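Long-range contact in pectate lyase II (Xanthomonas campestris pv. campestris, PDB 2QY1), which probably cleaves pectate, the polygalacturonate of plant cell walls, by the beta-elimination expected of a secreted polysaccharide lyase of family 1: residues 193-198 and 215-220. The protein carries 2 engineered substitutions. Sequence-based numbering, arbitrary orientation.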
ATOM      1  N   ARG A 193       2.433 -12.575   2.632  1.00 19.94           N
ATOM      2  CA  ARG A 193       3.234 -12.754   1.430  1.00 19.65           C
ATOM      3  C   ARG A 193       2.818 -11.642   0.479  1.00 19.60           C
ATOM      4  O   ARG A 193       1.729 -11.688  -0.095  1.00 19.57           O
ATOM      5  CB  ARG A 193       2.972 -14.128   0.796  1.00 19.59           C
ATOM      6  CG  ARG A 193       3.284 -15.340   1.684  1.00 19.26           C
ATOM      7  CD  ARG A 193       4.778 -15.499   1.928  1.00 18.97           C
ATOM      8  NE  ARG A 193       5.089 -16.717   2.676  1.00 18.30           N
ATOM      9  CZ  ARG A 193       5.149 -16.795   4.004  1.00 18.11           C
ATOM     10  NH1 ARG A 193       4.915 -15.724   4.754  1.00 17.32           N
ATOM     11  NH2 ARG A 193       5.443 -17.952   4.584  1.00 17.95           N
ATOM     12  N   THR A 194       3.681 -10.642   0.327  1.00 19.49           N
ATOM     13  CA  THR A 194       3.322  -9.416  -0.381  1.00 19.18           C
ATOM     14  C   THR A 194       4.353  -9.028  -1.433  1.00 19.31           C
ATOM     15  O   THR A 194       5.557  -9.002  -1.164  1.00 19.20           O
ATOM     16  CB  THR A 194       3.154  -8.234   0.602  1.00 19.25           C
ATOM     17  OG1 THR A 194       2.511  -8.689   1.799  1.00 19.26           O
ATOM     18  CG2 THR A 194       2.330  -7.112  -0.025  1.00 18.66           C
ATOM     19  N   THR A 195       3.869  -8.717  -2.630  1.00 19.11           N
ATOM     20  CA  THR A 195       4.718  -8.160  -3.669  1.00 19.17           C
ATOM     21  C   THR A 195       4.368  -6.687  -3.874  1.00 19.20           C
ATOM     22  O   THR A 195       3.232  -6.358  -4.208  1.00 19.34           O
ATOM     23  CB  THR A 195       4.574  -8.929  -4.998  1.00 19.10           C
ATOM     24  OG1 THR A 195       4.754 -10.333  -4.764  1.00 19.31           O
ATOM     25  CG2 THR A 195       5.606  -8.447  -6.011  1.00 19.45           C
ATOM     26  N   TYR A 196       5.346  -5.813  -3.645  1.00 19.04           N
ATOM     27  CA  TYR A 196       5.226  -4.393  -3.961  1.00 19.04           C
ATOM     28  C   TYR A 196       6.070  -4.110  -5.195  1.00 19.18           C
ATOM     29  O   TYR A 196       7.297  -4.199  -5.129  1.00 19.03           O
ATOM     30  CB  TYR A 196       5.757  -3.528  -2.814  1.00 18.81           C
ATOM     31  CG  TYR A 196       5.046  -3.662  -1.483  1.00 18.77           C
ATOM     32  CD1 TYR A 196       5.436  -4.628  -0.555  1.00 18.39           C
ATOM     33  CD2 TYR A 196       4.013  -2.794  -1.136  1.00 18.67           C
ATOM     34  CE1 TYR A 196       4.797  -4.738   0.676  1.00 18.58           C
ATOM     35  CE2 TYR A 196       3.367  -2.894   0.092  1.00 18.44           C
ATOM     36  CZ  TYR A 196       3.762  -3.867   0.990  1.00 18.19           C
ATOM     37  OH  TYR A 196       3.128  -3.969   2.205  1.00 17.86           O
ATOM     38  N   HIS A 197       5.444  -3.770  -6.320  1.00 19.22           N
ATOM     39  CA  HIS A 197       6.237  -3.443  -7.511  1.00 19.23           C
ATOM     40  C   HIS A 197       5.689  -2.321  -8.382  1.00 19.45           C
ATOM     41  O   HIS A 197       4.477  -2.109  -8.456  1.00 18.91           O
ATOM     42  CB  HIS A 197       6.553  -4.693  -8.344  1.00 19.64           C
ATOM     43  CG  HIS A 197       5.391  -5.232  -9.118  1.00 20.08           C
ATOM     44  ND1 HIS A 197       5.143  -4.878 -10.427  1.00 20.77           N
ATOM     45  CD2 HIS A 197       4.424  -6.115  -8.778  1.00 20.42           C
ATOM     46  CE1 HIS A 197       4.065  -5.510 -10.855  1.00 20.78           C
ATOM     47  NE2 HIS A 197       3.611  -6.268  -9.874  1.00 20.96           N
ATOM     48  N   HIS A 198       6.613  -1.602  -9.021  1.00 19.47           N
ATOM     49  CA  HIS A 198       6.306  -0.485  -9.925  1.00 19.68           C
ATOM     50  C   HIS A 198       5.462   0.622  -9.284  1.00 19.85           C
ATOM     51  O   HIS A 198       4.747   1.350  -9.979  1.00 19.81           O
ATOM     52  CB  HIS A 198       5.667  -0.991 -11.223  1.00 19.47           C
ATOM     53  CG  HIS A 198       6.621  -1.701 -12.133  1.00 19.40           C
ATOM     54  ND1 HIS A 198       6.768  -3.071 -12.134  1.00 19.13           N
ATOM     55  CD2 HIS A 198       7.475  -1.231 -13.073  1.00 18.96           C
ATOM     56  CE1 HIS A 198       7.670  -3.415 -13.036  1.00 18.92           C
ATOM     57  NE2 HIS A 198       8.116  -2.317 -13.619  1.00 18.49           N
ATOM     58  N   LEU A 215       7.030 -12.505   4.543  1.00 20.10           N
ATOM     59  CA  LEU A 215       7.960 -12.341   3.434  1.00 20.09           C
ATOM     60  C   LEU A 215       7.410 -11.334   2.444  1.00 20.15           C
ATOM     61  O   LEU A 215       6.203 -11.295   2.191  1.00 20.02           O
ATOM     62  CB  LEU A 215       8.211 -13.677   2.725  1.00 20.16           C
ATOM     63  CG  LEU A 215       8.699 -14.864   3.564  1.00 20.21           C
ATOM     64  CD1 LEU A 215       8.670 -16.143   2.741  1.00 20.44           C
ATOM     65  CD2 LEU A 215      10.092 -14.614   4.132  1.00 20.16           C
ATOM     66  N   SER A 216       8.298 -10.515   1.891  1.00 20.04           N
ATOM     67  CA  SER A 216       7.905  -9.564   0.864  1.00 19.99           C
ATOM     68  C   SER A 216       8.898  -9.538  -0.289  1.00 19.91           C
ATOM     69  O   SER A 216      10.071  -9.905  -0.139  1.00 19.92           O
ATOM     70  CB  SER A 216       7.726  -8.159   1.451  1.00 19.91           C
ATOM     71  OG  SER A 216       8.976  -7.548   1.713  1.00 20.43           O
ATOM     72  N   HIS A 217       8.402  -9.113  -1.443  1.00 19.58           N
ATOM     73  CA  HIS A 217       9.229  -8.883  -2.610  1.00 19.56           C
ATOM     74  C   HIS A 217       8.947  -7.457  -3.069  1.00 19.46           C
ATOM     75  O   HIS A 217       7.843  -7.140  -3.509  1.00 19.40           O
ATOM     76  CB  HIS A 217       8.902  -9.907  -3.696  1.00 19.38           C
ATOM     77  CG  HIS A 217       9.798  -9.839  -4.894  1.00 20.02           C
ATOM     78  ND1 HIS A 217       9.408 -10.297  -6.132  1.00 20.38           N
ATOM     79  CD2 HIS A 217      11.060  -9.370  -5.046  1.00 20.44           C
ATOM     80  CE1 HIS A 217      10.394 -10.120  -6.995  1.00 20.36           C
ATOM     81  NE2 HIS A 217      11.405  -9.555  -6.363  1.00 20.64           N
ATOM     82  N   ILE A 218       9.951  -6.600  -2.920  1.00 19.35           N
ATOM     83  CA  ILE A 218       9.832  -5.176  -3.214  1.00 19.10           C
ATOM     84  C   ILE A 218      10.757  -4.855  -4.388  1.00 19.14           C
ATOM     85  O   ILE A 218      11.971  -4.758  -4.212  1.00 18.97           O
ATOM     86  CB  ILE A 218      10.183  -4.322  -1.953  1.00 19.09           C
ATOM     87  CG1 ILE A 218       9.242  -4.674  -0.791  1.00 18.99           C
ATOM     88  CG2 ILE A 218      10.137  -2.817  -2.258  1.00 19.05           C
ATOM     89  CD1 ILE A 218       9.778  -4.309   0.594  1.00 19.06           C
ATOM     90  N   TYR A 219      10.187  -4.722  -5.586  1.00 18.97           N
ATOM     91  CA  TYR A 219      10.997  -4.540  -6.799  1.00 18.85           C
ATOM     92  C   TYR A 219      10.446  -3.495  -7.762  1.00 18.96           C
ATOM     93  O   TYR A 219       9.239  -3.290  -7.829  1.00 18.88           O
ATOM     94  CB  TYR A 219      11.247  -5.884  -7.515  1.00 18.85           C
ATOM     95  CG  TYR A 219      10.100  -6.425  -8.354  1.00 18.85           C
ATOM     96  CD1 TYR A 219       9.984  -6.105  -9.711  1.00 18.81           C
ATOM     97  CD2 TYR A 219       9.155  -7.287  -7.802  1.00 18.84           C
ATOM     98  CE1 TYR A 219       8.930  -6.606 -10.485  1.00 18.87           C
ATOM     99  CE2 TYR A 219       8.107  -7.800  -8.567  1.00 18.88           C
ATOM    100  CZ  TYR A 219       8.002  -7.456  -9.907  1.00 19.03           C
ATOM    101  OH  TYR A 219       6.962  -7.964 -10.658  1.00 18.84           O
ATOM    102  N   ASN A 220      11.342  -2.842  -8.503  1.00 19.00           N
ATOM    103  CA  ASN A 220      10.974  -1.856  -9.533  1.00 19.10           C
ATOM    104  C   ASN A 220      10.127  -0.682  -9.031  1.00 19.17           C
ATOM    105  O   ASN A 220       9.353  -0.097  -9.795  1.00 19.16           O
ATOM    106  CB  ASN A 220      10.280  -2.528 -10.728  1.00 19.00           C
ATOM    107  CG  ASN A 220      11.225  -3.354 -11.580  1.00 19.57           C
ATOM    108  OD1 ASN A 220      12.453  -3.228 -11.497  1.00 20.48           O
ATOM    109  ND2 ASN A 220      10.651  -4.206 -12.419  1.00 18.88           N
TER
HETATM  110  O   HOH W   1       4.548  -9.596   3.441  1.00 21.06           O
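Strands 193-197 and 215-219 pair on successive turns of the right-handed parallel beta-helix of polysaccharide lyase family 1; their axes run 8° from parallel, 4.7 Å apart at closest approach. Backbone bonds alternate in direction: Thr194 N to Leu215 O, His217 N to Thr194 O (2.9 Å), Tyr196 N to His217 O (2.8 Å) and Tyr219 N to Tyr196 O. Beyond them, His198 N reaches Tyr219 O only weakly. In-register pairing places each residue beside its partner on the same face. On the face of His197 and Tyr219, both side chains place CG between backbone N and carbonyl carbon, which brings the rings up nearly parallel, planes 5° apart. They are slid apart, so His197 CB sits over the Tyr219 ring, 3.5 Å from its centroid, and Tyr219 OH over the His197 ring. At the turn, Asn220 CB lies 3.6 Å from the centroid of the His198 ring, while Tyr168 stacks with that ring. A nearly straight 3.0 Å hydrogen bond joins His197 ND1 to His198 ND1, fixing the imidazoles edge to edge; His198 NE2 also bonds Thr309. On the face of Tyr196 and Ile218, Tyr196 CD1 meets Ile218 CG1 at 3.8 Å; a water links Thr194 OG1 to Leu215 O, and Asn180 also binds that hydroxyl. In the ND1-ND1 bond either nitrogen could donate, so, if both rings are neutral, their tautomers are probably coupled.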